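Local structure of lipase (Photobacterium sp. M37, 2ORY) at residues D50-W56 / M73-K79; K165-T171 / N198-I204. The protein hydrolyses triacylglycerols as a cold-adapted lipase of the class 3 family, built on an alpha/beta-hydrolase fold. One frame throughout, in Å; residues are numbered along the deposited sequence.

Interaction 1 of 2, residues D50-W56 / M73-K79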
loop_
_atom_site.group_PDB
_atom_site.type_symbol
_atom_site.label_atom_id
_atom_site.label_comp_id
_atom_site.label_asym_id
_atom_site.label_seq_id
_atom_site.Cartn_x
_atom_site.Cartn_y
_atom_site.Cartn_z
ATOM N N ASP A 50 -4.381 -21.657 8.597
ATOM C CA ASP A 50 -5.556 -21.760 7.727
ATOM C C ASP A 50 -5.091 -22.258 6.367
ATOM O O ASP A 50 -3.907 -22.499 6.160
ATOM C CB ASP A 50 -6.227 -20.388 7.552
ATOM C CG ASP A 50 -6.677 -19.777 8.867
ATOM O OD1 ASP A 50 -7.736 -20.187 9.387
ATOM O OD2 ASP A 50 -5.968 -18.884 9.380
ATOM N N ASP A 51 -6.025 -22.422 5.443
ATOM C CA ASP A 51 -5.673 -22.865 4.110
ATOM C C ASP A 51 -6.089 -21.788 3.135
ATOM O O ASP A 51 -7.270 -21.571 2.871
ATOM C CB ASP A 51 -6.350 -24.194 3.771
ATOM C CG ASP A 51 -5.345 -25.334 3.611
ATOM O OD1 ASP A 51 -4.467 -25.240 2.718
ATOM O OD2 ASP A 51 -5.433 -26.323 4.377
ATOM N N TRP A 52 -5.093 -21.100 2.607
ATOM C CA TRP A 52 -5.346 -20.018 1.689
ATOM C C TRP A 52 -5.149 -20.448 0.255
ATOM O O TRP A 52 -4.370 -21.361 -0.026
ATOM C CB TRP A 52 -4.422 -18.868 2.020
ATOM C CG TRP A 52 -4.541 -18.423 3.433
ATOM C CD1 TRP A 52 -3.820 -18.872 4.502
ATOM C CD2 TRP A 52 -5.382 -17.372 3.926
ATOM N NE1 TRP A 52 -4.148 -18.151 5.631
ATOM C CE2 TRP A 52 -5.105 -17.228 5.305
ATOM C CE3 TRP A 52 -6.339 -16.535 3.335
ATOM C CZ2 TRP A 52 -5.749 -16.282 6.102
ATOM C CZ3 TRP A 52 -6.984 -15.588 4.132
ATOM C CH2 TRP A 52 -6.682 -15.470 5.503
ATOM N N GLU A 53 -5.844 -19.761 -0.643
ATOM C CA GLU A 53 -5.786 -20.040 -2.069
ATOM C C GLU A 53 -5.761 -18.739 -2.869
ATOM O O GLU A 53 -6.604 -17.858 -2.668
ATOM C CB GLU A 53 -7.021 -20.854 -2.481
ATOM C CG GLU A 53 -7.080 -21.207 -3.947
ATOM C CD GLU A 53 -6.080 -22.288 -4.331
ATOM O OE1 GLU A 53 -5.682 -22.328 -5.522
ATOM O OE2 GLU A 53 -5.702 -23.107 -3.454
ATOM N N VAL A 54 -4.795 -18.609 -3.769
ATOM C CA VAL A 54 -4.725 -17.421 -4.613
ATOM C C VAL A 54 -5.802 -17.679 -5.656
ATOM O O VAL A 54 -5.696 -18.627 -6.416
ATOM C CB VAL A 54 -3.343 -17.297 -5.297
ATOM C CG1 VAL A 54 -3.324 -16.082 -6.234
ATOM C CG2 VAL A 54 -2.252 -17.174 -4.235
ATOM N N VAL A 55 -6.846 -16.855 -5.664
ATOM C CA VAL A 55 -7.955 -17.022 -6.594
ATOM C C VAL A 55 -8.038 -15.957 -7.698
ATOM O O VAL A 55 -8.874 -16.047 -8.598
ATOM C CB VAL A 55 -9.290 -17.080 -5.821
ATOM C CG1 VAL A 55 -9.332 -18.361 -4.970
ATOM C CG2 VAL A 55 -9.426 -15.866 -4.911
ATOM N N TRP A 56 -7.192 -14.935 -7.629
ATOM C CA TRP A 56 -7.176 -13.927 -8.686
ATOM C C TRP A 56 -5.809 -13.287 -8.709
ATOM O O TRP A 56 -5.333 -12.784 -7.691
ATOM C CB TRP A 56 -8.219 -12.842 -8.470
ATOM C CG TRP A 56 -8.276 -11.906 -9.649
ATOM C CD1 TRP A 56 -9.100 -12.009 -10.727
ATOM C CD2 TRP A 56 -7.514 -10.704 -9.841
ATOM N NE1 TRP A 56 -8.920 -10.943 -11.571
ATOM C CE2 TRP A 56 -7.952 -10.126 -11.054
ATOM C CE3 TRP A 56 -6.508 -10.059 -9.106
ATOM C CZ2 TRP A 56 -7.421 -8.925 -11.554
ATOM C CZ3 TRP A 56 -5.974 -8.855 -9.604
ATOM C CH2 TRP A 56 -6.436 -8.306 -10.817
ATOM N N MET A 73 -1.431 -6.749 -8.144
ATOM C CA MET A 73 -2.565 -6.999 -7.267
ATOM C C MET A 73 -3.010 -8.446 -7.410
ATOM O O MET A 73 -2.950 -9.017 -8.509
ATOM C CB MET A 73 -3.731 -6.050 -7.601
ATOM C CG MET A 73 -5.012 -6.282 -6.775
ATOM S SD MET A 73 -6.154 -4.944 -6.991
ATOM C CE MET A 73 -6.577 -5.149 -8.754
ATOM N N TYR A 74 -3.396 -9.046 -6.287
ATOM C CA TYR A 74 -3.908 -10.413 -6.272
ATOM C C TYR A 74 -4.957 -10.513 -5.165
ATOM O O TYR A 74 -5.091 -9.604 -4.323
ATOM C CB TYR A 74 -2.780 -11.449 -6.067
ATOM C CG TYR A 74 -2.072 -11.415 -4.724
ATOM C CD1 TYR A 74 -2.348 -12.359 -3.750
ATOM C CD2 TYR A 74 -1.159 -10.408 -4.416
ATOM C CE1 TYR A 74 -1.739 -12.299 -2.493
ATOM C CE2 TYR A 74 -0.548 -10.333 -3.161
ATOM C CZ TYR A 74 -0.846 -11.281 -2.203
ATOM O OH TYR A 74 -0.302 -11.184 -0.944
ATOM N N VAL A 75 -5.726 -11.599 -5.199
ATOM C CA VAL A 75 -6.760 -11.855 -4.203
ATOM C C VAL A 75 -6.578 -13.257 -3.598
ATOM O O VAL A 75 -6.473 -14.240 -4.329
ATOM C CB VAL A 75 -8.169 -11.770 -4.834
ATOM C CG1 VAL A 75 -9.224 -11.904 -3.755
ATOM C CG2 VAL A 75 -8.333 -10.457 -5.592
ATOM N N ILE A 76 -6.524 -13.339 -2.267
ATOM C CA ILE A 76 -6.376 -14.624 -1.567
ATOM C C ILE A 76 -7.726 -14.925 -0.927
ATOM O O ILE A 76 -8.353 -14.039 -0.351
ATOM C CB ILE A 76 -5.349 -14.581 -0.393
ATOM C CG1 ILE A 76 -4.067 -13.873 -0.818
ATOM C CG2 ILE A 76 -5.038 -15.981 0.087
ATOM C CD1 ILE A 76 -4.169 -12.354 -0.663
ATOM N N GLN A 77 -8.163 -16.170 -1.021
ATOM C CA GLN A 77 -9.424 -16.575 -0.422
ATOM C C GLN A 77 -9.149 -17.635 0.637
ATOM O O GLN A 77 -8.415 -18.590 0.388
ATOM C CB GLN A 77 -10.364 -17.155 -1.483
ATOM C CG GLN A 77 -11.669 -17.701 -0.909
ATOM C CD GLN A 77 -12.583 -18.313 -1.961
ATOM O OE1 GLN A 77 -13.735 -18.643 -1.678
ATOM N NE2 GLN A 77 -12.073 -18.471 -3.178
ATOM N N LYS A 78 -9.726 -17.457 1.819
ATOM C CA LYS A 78 -9.565 -18.429 2.893
ATOM C C LYS A 78 -10.399 -19.673 2.569
ATOM O O LYS A 78 -11.617 -19.575 2.416
ATOM C CB LYS A 78 -10.032 -17.826 4.220
ATOM C CG LYS A 78 -10.350 -18.864 5.295
ATOM C CD LYS A 78 -9.468 -18.726 6.520
ATOM C CE LYS A 78 -9.751 -17.442 7.276
ATOM N NZ LYS A 78 -9.016 -17.402 8.573
ATOM N N LYS A 79 -9.751 -20.835 2.462
ATOM C CA LYS A 79 -10.455 -22.091 2.152
ATOM C C LYS A 79 -11.564 -22.368 3.161
ATOM O O LYS A 79 -11.448 -22.024 4.333
ATOM C CB LYS A 79 -9.490 -23.282 2.175
ATOM C CG LYS A 79 -8.512 -23.378 1.015
ATOM C CD LYS A 79 -9.227 -23.628 -0.293
ATOM C CE LYS A 79 -8.333 -24.384 -1.260
ATOM N NZ LYS A 79 -8.033 -25.773 -0.783
#
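V55 and W56 both face V75 in a classic beta bulge, where one extra residue on strand 52-63 shifts the antiparallel register by one. The carbonyl of V75 is shared: V55 N donates to V75 O at 3.0 Å, nearly along the C=O axis, while W56 N adds only a weak bond. W56 O then takes V75 N at 2.8 Å, closing the bulge. Before it, E53 and Q77 form a hydrogen-bonded pair whose amide from Q77 to E53 O is the straighter of the two (169°).

The bulge also redirects side chains. W56 has CG anti to its N (chi1 -174°), which sets the six-membered part of the indole beside M73 and Y74; the CA of Y74 lies in plane at the ring's edge, and the methyl CE of M73 reaches W56 CH2 at 3.8 Å. V75 CG2 packs on W56 CB. The indole nitrogen is satisfied by K150 O.

On the other face, W52 and I76 meet closely, I76 CG2 lying 3.5 Å from both CB and CE3 of W52. K78 is kinked in mid-chain, which lays its CD over one face of the W52 indole, and NZ arrives 3.2 Å from D50 OD1 in a salt bridge whose hydrogen bond is weak. E84 OE2 is a second, long and weak ion-pair partner of K78 NZ.

L8 and F12 of helix 5-15 and L41 of helix 30-43 pack against this face, F12 edge-to-face with W52. The arrangement is that of a bulged, twisted beta hairpin, here formed by the outermost strand 52-63 and strand 66-78 at one edge of the central mixed sheet of an alpha/beta hydrolase.

Interaction 2 of 2, residues K165-T171 / N198-I204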
loop_
_atom_site.group_PDB
_atom_site.type_symbol
_atom_site.label_atom_id
_atom_site.label_comp_id
_atom_site.label_asym_id
_atom_site.label_seq_id
_atom_site.Cartn_x
_atom_site.Cartn_y
_atom_site.Cartn_z
ATOM N N LYS A 165 -23.056 -12.569 -0.161
ATOM C CA LYS A 165 -22.542 -12.101 1.106
ATOM C C LYS A 165 -21.070 -12.498 1.187
ATOM O O LYS A 165 -20.715 -13.638 0.891
ATOM C CB LYS A 165 -23.350 -12.739 2.242
ATOM C CG LYS A 165 -22.855 -12.429 3.649
ATOM C CD LYS A 165 -23.657 -13.235 4.671
ATOM C CE LYS A 165 -23.248 -12.921 6.102
ATOM N NZ LYS A 165 -23.614 -11.536 6.503
ATOM N N ALA A 166 -20.216 -11.553 1.575
ATOM C CA ALA A 166 -18.788 -11.818 1.678
ATOM C C ALA A 166 -18.079 -10.831 2.585
ATOM O O ALA A 166 -18.648 -9.849 3.042
ATOM C CB ALA A 166 -18.137 -11.788 0.287
ATOM N N LYS A 167 -16.809 -11.097 2.812
ATOM C CA LYS A 167 -15.980 -10.260 3.656
ATOM C C LYS A 167 -14.713 -10.022 2.829
ATOM O O LYS A 167 -14.128 -10.953 2.288
ATOM C CB LYS A 167 -15.681 -11.036 4.939
ATOM C CG LYS A 167 -14.710 -10.443 5.913
ATOM C CD LYS A 167 -14.110 -11.585 6.749
ATOM C CE LYS A 167 -13.506 -11.121 8.069
ATOM N NZ LYS A 167 -14.576 -10.768 9.043
ATOM N N ILE A 168 -14.319 -8.769 2.689
ATOM C CA ILE A 168 -13.116 -8.473 1.939
ATOM C C ILE A 168 -12.271 -7.460 2.677
ATOM O O ILE A 168 -12.773 -6.429 3.084
ATOM C CB ILE A 168 -13.430 -7.896 0.521
ATOM C CG1 ILE A 168 -14.141 -8.956 -0.325
ATOM C CG2 ILE A 168 -12.128 -7.434 -0.174
ATOM C CD1 ILE A 168 -14.283 -8.600 -1.790
ATOM N N CYS A 169 -10.992 -7.781 2.873
ATOM C CA CYS A 169 -10.057 -6.845 3.488
ATOM C C CYS A 169 -9.068 -6.451 2.374
ATOM O O CYS A 169 -8.512 -7.311 1.692
ATOM C CB CYS A 169 -9.293 -7.485 4.651
ATOM S SG CYS A 169 -8.270 -6.281 5.545
ATOM N N VAL A 170 -8.873 -5.155 2.159
ATOM C CA VAL A 170 -7.941 -4.701 1.129
ATOM C C VAL A 170 -6.723 -4.173 1.863
ATOM O O VAL A 170 -6.834 -3.268 2.688
ATOM C CB VAL A 170 -8.551 -3.572 0.264
ATOM C CG1 VAL A 170 -7.657 -3.326 -0.961
ATOM C CG2 VAL A 170 -10.008 -3.927 -0.128
ATOM N N THR A 171 -5.561 -4.749 1.573
ATOM C CA THR A 171 -4.334 -4.335 2.237
ATOM C C THR A 171 -3.188 -4.061 1.251
ATOM O O THR A 171 -3.240 -4.447 0.077
ATOM C CB THR A 171 -3.902 -5.404 3.262
ATOM O OG1 THR A 171 -2.878 -4.881 4.100
ATOM C CG2 THR A 171 -3.365 -6.637 2.555
ATOM N N ASN A 198 -24.018 -6.660 0.059
ATOM C CA ASN A 198 -23.847 -7.576 1.174
ATOM C C ASN A 198 -22.415 -7.982 1.474
ATOM O O ASN A 198 -22.166 -8.997 2.122
ATOM C CB ASN A 198 -24.713 -8.810 0.952
ATOM C CG ASN A 198 -26.181 -8.456 0.905
ATOM O OD1 ASN A 198 -26.686 -7.774 1.800
ATOM N ND2 ASN A 198 -26.877 -8.899 -0.142
ATOM N N ILE A 199 -21.462 -7.201 0.999
ATOM C CA ILE A 199 -20.082 -7.520 1.298
ATOM C C ILE A 199 -19.562 -6.498 2.312
ATOM O O ILE A 199 -19.896 -5.316 2.229
ATOM C CB ILE A 199 -19.235 -7.529 0.021
ATOM C CG1 ILE A 199 -17.754 -7.472 0.390
ATOM C CG2 ILE A 199 -19.664 -6.411 -0.881
ATOM C CD1 ILE A 199 -16.857 -7.397 -0.789
ATOM N N ASP A 200 -18.797 -6.980 3.292
ATOM C CA ASP A 200 -18.214 -6.145 4.344
ATOM C C ASP A 200 -16.797 -5.815 3.907
ATOM O O ASP A 200 -15.929 -6.698 3.840
ATOM C CB ASP A 200 -18.171 -6.895 5.684
ATOM C CG ASP A 200 -19.543 -6.999 6.345
ATOM O OD1 ASP A 200 -20.563 -6.898 5.629
ATOM O OD2 ASP A 200 -19.602 -7.191 7.578
ATOM N N ILE A 201 -16.577 -4.539 3.612
ATOM C CA ILE A 201 -15.289 -4.069 3.134
ATOM C C ILE A 201 -14.484 -3.347 4.197
ATOM O O ILE A 201 -14.956 -2.391 4.801
ATOM C CB ILE A 201 -15.473 -3.105 1.932
ATOM C CG1 ILE A 201 -16.204 -3.831 0.795
ATOM C CG2 ILE A 201 -14.103 -2.552 1.488
ATOM C CD1 ILE A 201 -16.516 -2.966 -0.413
ATOM N N SER A 202 -13.263 -3.811 4.419
ATOM C CA SER A 202 -12.367 -3.175 5.378
ATOM C C SER A 202 -10.996 -3.040 4.730
ATOM O O SER A 202 -10.709 -3.675 3.715
ATOM C CB SER A 202 -12.217 -4.033 6.627
ATOM O OG SER A 202 -11.794 -5.319 6.232
ATOM N N THR A 203 -10.133 -2.230 5.328
ATOM C CA THR A 203 -8.804 -2.067 4.780
ATOM C C THR A 203 -7.767 -1.758 5.847
ATOM O O THR A 203 -8.027 -0.993 6.782
ATOM C CB THR A 203 -8.781 -0.949 3.703
ATOM O OG1 THR A 203 -7.455 -0.807 3.189
ATOM C CG2 THR A 203 -9.232 0.379 4.292
ATOM N N ILE A 204 -6.599 -2.380 5.707
ATOM C CA ILE A 204 -5.484 -2.163 6.613
ATOM C C ILE A 204 -4.280 -1.779 5.759
ATOM O O ILE A 204 -3.501 -2.627 5.330
ATOM C CB ILE A 204 -5.169 -3.434 7.457
ATOM C CG1 ILE A 204 -6.369 -3.761 8.342
ATOM C CG2 ILE A 204 -3.977 -3.180 8.394
ATOM C CD1 ILE A 204 -6.161 -4.978 9.251
HETATM O O HOH W 1 -13.706 -7.024 5.982
#
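A166 to V170 pair in parallel register with I199 to T203, and a backbone ladder joins them. Amides alternate in direction along it: I168 N donates to D200 O at 2.9 Å and almost straight (177°), and I168 O receives S202 N. At the N-terminal end A166 N reaches N198 O at 3.3 Å from above the carbonyl plane.

Hydroxyls supplement the ladder near its C-terminal end. V170 O is gripped twice, by I204 N and by T203 OG1 at 2.6 Å, from opposite faces of its plane. T171 turns OG1 anti to its own N (chi1 -168°), which lets it donate to I204 O at 2.6 Å; S13 OG is a further partner of that hydroxyl. One water donates to I168 O and lies 2.6 Å from S202 OG.

Among apolar contacts, the side chains of I168 and I199 cross obliquely, with I168 CG1 4.0 Å from I199 CG1; the placing of their CD1 tips is doubtful. C169 SG rests 4.2 Å from I204 CG1, and A166 CB lies at a similar distance from I199 CG1.

The A166, I168 and V170 face lies against helices 152-160 and 175-189, whereas C169, T171 and I204 meet M9 of helix 5-15; strand 84-90 flanks strand 166-173 across from strand 199-206.

From the N terminus, helices 5-15 and 30-43 lead into strand 52-63, and interaction 1 closes a short hairpin excursion of 16 residues, mostly strand and without helix. Strand 84-90 follows and pairs with strand 66-78. Interaction 2 opens only later, closing a 26-residue excursion through helix 175-189 as a beta-alpha-beta crossover. The two are in series, neither nesting nor crossing. Their centres lie 14 Å apart and their nearest atoms about 6 Å, without touching. Strand 84-90 bridges them, so that interaction 1 builds one edge of the five-stranded sheet and interaction 2 the other: local and longer closures together make one sheet.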